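Sensor protein CpxA (PDB 3V67) probably acts as a membrane-bound sensor histidine kinase of a two-component system, represented here by its periplasmic PAS-fold sensing domain. Local coordinates at residues 29-34 with 38-43; 79-84 with 118-123. One frame throughout, in Å; residues are numbered along the deposited sequence.

Contact 1: residues 29-34 with 38-43; sequences NKYSKE and GRILFR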
loop_
_atom_site.group_PDB
_atom_site.type_symbol
_atom_site.label_atom_id
_atom_site.label_comp_id
_atom_site.label_asym_id
_atom_site.label_seq_id
_atom_site.Cartn_x
_atom_site.Cartn_y
_atom_site.Cartn_z
ATOM N N ASN A 29 22.232 17.468 -3.109
ATOM C CA ASN A 29 23.284 18.093 -2.317
ATOM C C ASN A 29 24.659 17.465 -2.512
ATOM O O ASN A 29 25.678 18.151 -2.432
ATOM C CB ASN A 29 22.912 18.106 -0.832
ATOM C CG ASN A 29 22.318 19.429 -0.399
ATOM O OD1 ASN A 29 22.700 20.487 -0.902
ATOM N ND2 ASN A 29 21.376 19.380 0.538
ATOM N N LYS A 30 24.686 16.161 -2.769
ATOM C CA LYS A 30 25.945 15.455 -2.965
ATOM C C LYS A 30 26.654 15.902 -4.238
ATOM O O LYS A 30 27.870 16.102 -4.248
ATOM C CB LYS A 30 25.720 13.945 -3.007
ATOM C CG LYS A 30 26.965 13.167 -3.390
ATOM C CD LYS A 30 26.797 11.679 -3.160
ATOM C CE LYS A 30 28.086 10.941 -3.481
ATOM N NZ LYS A 30 27.993 9.495 -3.150
ATOM N N TYR A 31 25.887 16.066 -5.310
ATOM C CA TYR A 31 26.459 16.393 -6.609
ATOM C C TYR A 31 26.231 17.846 -7.001
ATOM O O TYR A 31 26.198 18.177 -8.187
ATOM C CB TYR A 31 25.890 15.464 -7.680
ATOM C CG TYR A 31 26.165 14.008 -7.402
ATOM C CD1 TYR A 31 25.224 13.212 -6.762
ATOM C CD2 TYR A 31 27.372 13.432 -7.765
ATOM C CE1 TYR A 31 25.477 11.879 -6.500
ATOM C CE2 TYR A 31 27.636 12.103 -7.509
ATOM C CZ TYR A 31 26.686 11.328 -6.876
ATOM O OH TYR A 31 26.949 10.002 -6.621
ATOM N N SER A 32 26.080 18.710 -6.003
ATOM C CA SER A 32 25.852 20.131 -6.249
ATOM C C SER A 32 27.066 20.773 -6.912
ATOM O O SER A 32 26.948 21.780 -7.613
ATOM C CB SER A 32 25.519 20.854 -4.943
ATOM O OG SER A 32 26.581 20.740 -4.010
ATOM N N LYS A 33 28.233 20.180 -6.690
ATOM C CA LYS A 33 29.473 20.693 -7.256
ATOM C C LYS A 33 29.635 20.312 -8.724
ATOM O O LYS A 33 30.268 21.036 -9.493
ATOM C CB LYS A 33 30.670 20.184 -6.451
ATOM C CG LYS A 33 30.591 18.704 -6.097
ATOM C CD LYS A 33 31.955 18.162 -5.701
ATOM C CE LYS A 33 32.599 19.014 -4.618
ATOM N NZ LYS A 33 32.725 18.274 -3.333
ATOM N N GLU A 34 29.060 19.178 -9.112
ATOM C CA GLU A 34 29.254 18.646 -10.458
ATOM C C GLU A 34 28.449 19.402 -11.517
ATOM O O GLU A 34 27.260 19.666 -11.337
ATOM C CB GLU A 34 28.929 17.150 -10.498
ATOM C CG GLU A 34 29.265 16.487 -11.821
ATOM C CD GLU A 34 30.708 16.701 -12.229
ATOM O OE1 GLU A 34 30.941 17.111 -13.385
ATOM O OE2 GLU A 34 31.609 16.460 -11.398
ATOM N N GLY A 38 26.137 13.860 -17.331
ATOM C CA GLY A 38 26.544 12.496 -17.622
ATOM C C GLY A 38 27.391 11.897 -16.516
ATOM O O GLY A 38 27.244 10.723 -16.166
ATOM N N ARG A 39 28.276 12.714 -15.959
ATOM C CA ARG A 39 29.122 12.292 -14.853
ATOM C C ARG A 39 28.268 11.965 -13.632
ATOM O O ARG A 39 28.503 10.967 -12.945
ATOM C CB ARG A 39 30.148 13.382 -14.529
ATOM C CG ARG A 39 31.168 12.988 -13.477
ATOM C CD ARG A 39 32.437 13.819 -13.598
ATOM N NE ARG A 39 33.229 13.448 -14.769
ATOM C CZ ARG A 39 33.301 14.163 -15.889
ATOM N NH1 ARG A 39 32.631 15.302 -15.998
ATOM N NH2 ARG A 39 34.049 13.742 -16.899
ATOM N N ILE A 40 27.267 12.804 -13.377
ATOM C CA ILE A 40 26.357 12.589 -12.260
ATOM C C ILE A 40 25.589 11.279 -12.409
ATOM O O ILE A 40 25.544 10.473 -11.481
ATOM C CB ILE A 40 25.341 13.738 -12.113
ATOM C CG1 ILE A 40 26.053 15.051 -11.795
ATOM C CG2 ILE A 40 24.331 13.413 -11.028
ATOM C CD1 ILE A 40 25.105 16.210 -11.529
ATOM N N LEU A 41 24.986 11.074 -13.577
ATOM C CA LEU A 41 24.183 9.878 -13.831
ATOM C C LEU A 41 25.035 8.627 -13.708
ATOM O O LEU A 41 24.635 7.639 -13.083
ATOM C CB LEU A 41 23.551 9.947 -15.220
ATOM C CG LEU A 41 22.643 11.148 -15.489
ATOM C CD1 LEU A 41 22.181 11.151 -16.933
ATOM C CD2 LEU A 41 21.453 11.146 -14.545
ATOM N N PHE A 42 26.220 8.693 -14.306
ATOM C CA PHE A 42 27.193 7.614 -14.237
ATOM C C PHE A 42 27.535 7.257 -12.786
ATOM O O PHE A 42 27.443 6.092 -12.391
ATOM C CB PHE A 42 28.452 8.030 -15.003
ATOM C CG PHE A 42 29.488 6.956 -15.106
ATOM C CD1 PHE A 42 29.352 5.930 -16.026
ATOM C CD2 PHE A 42 30.612 6.982 -14.298
ATOM C CE1 PHE A 42 30.309 4.943 -16.125
ATOM C CE2 PHE A 42 31.575 5.996 -14.394
ATOM C CZ PHE A 42 31.423 4.975 -15.309
ATOM N N ARG A 43 27.921 8.262 -11.999
ATOM C CA ARG A 43 28.242 8.062 -10.585
ATOM C C ARG A 43 27.080 7.471 -9.788
ATOM O O ARG A 43 27.252 6.494 -9.061
ATOM C CB ARG A 43 28.669 9.381 -9.937
ATOM C CG ARG A 43 30.158 9.679 -9.985
ATOM C CD ARG A 43 30.457 10.980 -9.255
ATOM N NE ARG A 43 31.878 11.312 -9.246
ATOM C CZ ARG A 43 32.369 12.466 -8.806
ATOM N NH1 ARG A 43 31.551 13.404 -8.342
ATOM N NH2 ARG A 43 33.677 12.688 -8.834
#
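Tyr31 and Ile40 have the nearest CA atoms across the two segments, 6.8 Å apart, where the chain leaves helix 14-30 and, after a short turn, enters helix 37-46. Tyr31 CB packs on Ile40 CD1 at 4.0 Å, and Ile40 CG2 lies over one face of the tyrosine ring. At the rim of the same ring, Arg43 CD meets Tyr31 CE2 at 3.5 Å, so the aliphatic part of the arginine, extended from CG to NE, does the touching. The ring hydroxyl reaches further, to a hydrogen bond with the backbone O of Asp137 of the second subunit.

Glu34 makes both an apolar and an ionic contact. Its CG rests on Ile40 CG1 at 3.5 Å, and a bend at chi2 (55°) then carries the carboxylate across the Arg39 side chain. There OE1 and Arg39 NH1 form a long salt bridge of 3.6 Å, the oxygen near the guanidinium plane. OE1 also accepts a hydrogen bond from Asp36 N, while Asp36 OD1 accepts one from Arg39 N. This is a short connection between consecutive helices of the PAS-fold sensor domain, its turn residues packing on the start of helix 37-46.

Contact 2: residues 79-84 with 118-123; sequences RAMQNF and LMYVGF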
loop_
_atom_site.group_PDB
_atom_site.type_symbol
_atom_site.label_atom_id
_atom_site.label_comp_id
_atom_site.label_asym_id
_atom_site.label_seq_id
_atom_site.Cartn_x
_atom_site.Cartn_y
_atom_site.Cartn_z
ATOM N N ARG A 79 12.372 -1.238 -19.582
ATOM C CA ARG A 79 11.069 -1.265 -20.237
ATOM C C ARG A 79 9.989 -0.704 -19.317
ATOM O O ARG A 79 9.191 0.156 -19.716
ATOM C CB ARG A 79 10.705 -2.693 -20.643
ATOM C CG ARG A 79 11.097 -3.067 -22.062
ATOM C CD ARG A 79 12.331 -3.947 -22.092
ATOM N NE ARG A 79 12.178 -5.126 -21.245
ATOM C CZ ARG A 79 12.811 -6.277 -21.449
ATOM N NH1 ARG A 79 13.633 -6.407 -22.481
ATOM N NH2 ARG A 79 12.616 -7.300 -20.627
ATOM N N ALA A 80 9.976 -1.200 -18.083
ATOM C CA ALA A 80 9.008 -0.757 -17.089
ATOM C C ALA A 80 9.107 0.748 -16.864
ATOM O O ALA A 80 8.090 1.441 -16.826
ATOM C CB ALA A 80 9.212 -1.508 -15.779
ATOM N N MET A 81 10.332 1.251 -16.728
ATOM C CA MET A 81 10.540 2.683 -16.519
ATOM C C MET A 81 10.038 3.517 -17.690
ATOM O O MET A 81 9.338 4.509 -17.489
ATOM C CB MET A 81 12.009 3.005 -16.239
ATOM C CG MET A 81 12.298 4.502 -16.155
ATOM S SD MET A 81 11.207 5.407 -15.030
ATOM C CE MET A 81 11.450 4.510 -13.509
ATOM N N GLN A 82 10.397 3.118 -18.907
ATOM C CA GLN A 82 9.944 3.836 -20.095
ATOM C C GLN A 82 8.423 3.900 -20.148
ATOM O O GLN A 82 7.831 4.977 -20.337
ATOM C CB GLN A 82 10.486 3.180 -21.365
ATOM C CG GLN A 82 9.852 3.689 -22.655
ATOM C CD GLN A 82 10.310 5.087 -23.044
ATOM O OE1 GLN A 82 10.989 5.773 -22.279
ATOM N NE2 GLN A 82 9.943 5.511 -24.247
ATOM N N ASN A 83 7.797 2.739 -19.969
ATOM C CA ASN A 83 6.345 2.671 -19.929
ATOM C C ASN A 83 5.766 3.617 -18.882
ATOM O O ASN A 83 4.809 4.339 -19.158
ATOM C CB ASN A 83 5.872 1.243 -19.666
ATOM C CG ASN A 83 4.361 1.122 -19.681
ATOM O OD1 ASN A 83 3.702 1.315 -18.661
ATOM N ND2 ASN A 83 3.804 0.809 -20.846
ATOM N N PHE A 84 6.361 3.619 -17.690
ATOM C CA PHE A 84 5.907 4.489 -16.608
ATOM C C PHE A 84 5.964 5.953 -17.014
ATOM O O PHE A 84 5.000 6.697 -16.821
ATOM C CB PHE A 84 6.737 4.270 -15.339
ATOM C CG PHE A 84 6.233 5.038 -14.147
ATOM C CD1 PHE A 84 5.267 4.495 -13.317
ATOM C CD2 PHE A 84 6.725 6.302 -13.858
ATOM C CE1 PHE A 84 4.799 5.198 -12.221
ATOM C CE2 PHE A 84 6.260 7.007 -12.766
ATOM C CZ PHE A 84 5.296 6.453 -11.946
ATOM N N LEU A 118 13.661 14.879 -13.696
ATOM C CA LEU A 118 12.736 14.154 -12.839
ATOM C C LEU A 118 13.346 12.835 -12.385
ATOM O O LEU A 118 13.979 12.126 -13.167
ATOM C CB LEU A 118 11.415 13.915 -13.571
ATOM C CG LEU A 118 10.694 15.194 -14.002
ATOM C CD1 LEU A 118 9.798 14.922 -15.191
ATOM C CD2 LEU A 118 9.891 15.769 -12.839
ATOM N N MET A 119 13.149 12.520 -11.111
ATOM C CA MET A 119 13.699 11.324 -10.499
ATOM C C MET A 119 12.591 10.319 -10.220
ATOM O O MET A 119 11.451 10.688 -9.909
ATOM C CB MET A 119 14.423 11.676 -9.197
ATOM C CG MET A 119 15.314 10.565 -8.654
ATOM S SD MET A 119 15.903 10.879 -6.977
ATOM C CE MET A 119 14.525 10.259 -6.023
ATOM N N TYR A 120 12.940 9.046 -10.336
ATOM C CA TYR A 120 12.006 7.956 -10.121
ATOM C C TYR A 120 12.728 6.879 -9.326
ATOM O O TYR A 120 13.960 6.844 -9.297
ATOM C CB TYR A 120 11.564 7.363 -11.457
ATOM C CG TYR A 120 11.037 8.349 -12.476
ATOM C CD1 TYR A 120 9.670 8.486 -12.694
ATOM C CD2 TYR A 120 11.903 9.119 -13.246
ATOM C CE1 TYR A 120 9.180 9.373 -13.636
ATOM C CE2 TYR A 120 11.422 10.015 -14.188
ATOM C CZ TYR A 120 10.062 10.137 -14.379
ATOM O OH TYR A 120 9.579 11.022 -15.315
ATOM N N VAL A 121 11.966 5.999 -8.689
ATOM C CA VAL A 121 12.554 4.892 -7.944
ATOM C C VAL A 121 11.851 3.582 -8.281
ATOM O O VAL A 121 10.634 3.465 -8.143
ATOM C CB VAL A 121 12.503 5.134 -6.414
ATOM C CG1 VAL A 121 13.061 3.937 -5.671
ATOM C CG2 VAL A 121 13.274 6.389 -6.042
ATOM N N GLY A 122 12.626 2.604 -8.735
ATOM C CA GLY A 122 12.113 1.278 -9.009
ATOM C C GLY A 122 12.542 0.330 -7.911
ATOM O O GLY A 122 13.637 0.450 -7.370
ATOM N N PHE A 123 11.672 -0.609 -7.568
ATOM C CA PHE A 123 11.965 -1.562 -6.508
ATOM C C PHE A 123 11.002 -2.728 -6.594
ATOM O O PHE A 123 9.804 -2.529 -6.755
ATOM C CB PHE A 123 11.872 -0.891 -5.133
ATOM C CG PHE A 123 10.585 -0.147 -4.900
ATOM C CD1 PHE A 123 9.505 -0.773 -4.297
ATOM C CD2 PHE A 123 10.461 1.181 -5.271
ATOM C CE1 PHE A 123 8.321 -0.090 -4.080
ATOM C CE2 PHE A 123 9.279 1.871 -5.057
ATOM C CZ PHE A 123 8.210 1.235 -4.460
#
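A Met-aromatic contact joins Met81 of helix 75-87 to Tyr120 of strand 115-124. Met81 SD sits over one face of the tyrosine ring, 4.2 Å from its centroid and 23° off the ring normal, displaced toward the rim nearest CB. Bends at chi2 (51°) and chi3 fold the thioether so that its methyl also lands on the base of the tyrosine side chain, CE lying 3.5 Å from Tyr120 CB.

Aromatic packing comes from Phe84, about one helical turn further on. Its CE2 meets the edge of the Tyr120 ring at CD1, 3.7 Å away, and the two rings stand nearly perpendicular, at 86°, with centroids 5.9 Å apart. Neither ring lies over the face of the other, so the pair is rim to rim and not a T-shaped stack. The tyrosine is thereby touched on a face by sulfur and on an edge by carbon.

No hydrogen bond links the two segments; the buried Tyr120 hydroxyl is instead satisfied by Ser61 OG on the neighbouring strand 57-61. Ile104 of strand 102-112 packs against both Met81 and Phe84, and Phe59 adds to the cover of Met81. A helix packed by apolar side chains on the antiparallel sheet, as here, is part of the core of this PAS-fold domain.

How the contacts relate
Contact 1 precedes contact 2 along the chain, and the two are separate: their centres lie about 20 Å apart and their nearest atoms about 8 Å apart. Both belong to the single periplasmic sensor domain. The centre of contact 2 lies about 5 Å from the centre of the chain, and this contact ties helix 75-87 to strand 115-124, an inner strand of the six-stranded antiparallel sheet. Contact 1, its centre about 17 Å from that of the chain, packs the turn that follows helix 14-30 on helix 37-46 at the periphery. The inner contact is thus core packing, whereas the outer one lies within reach of the second subunit of the assembly.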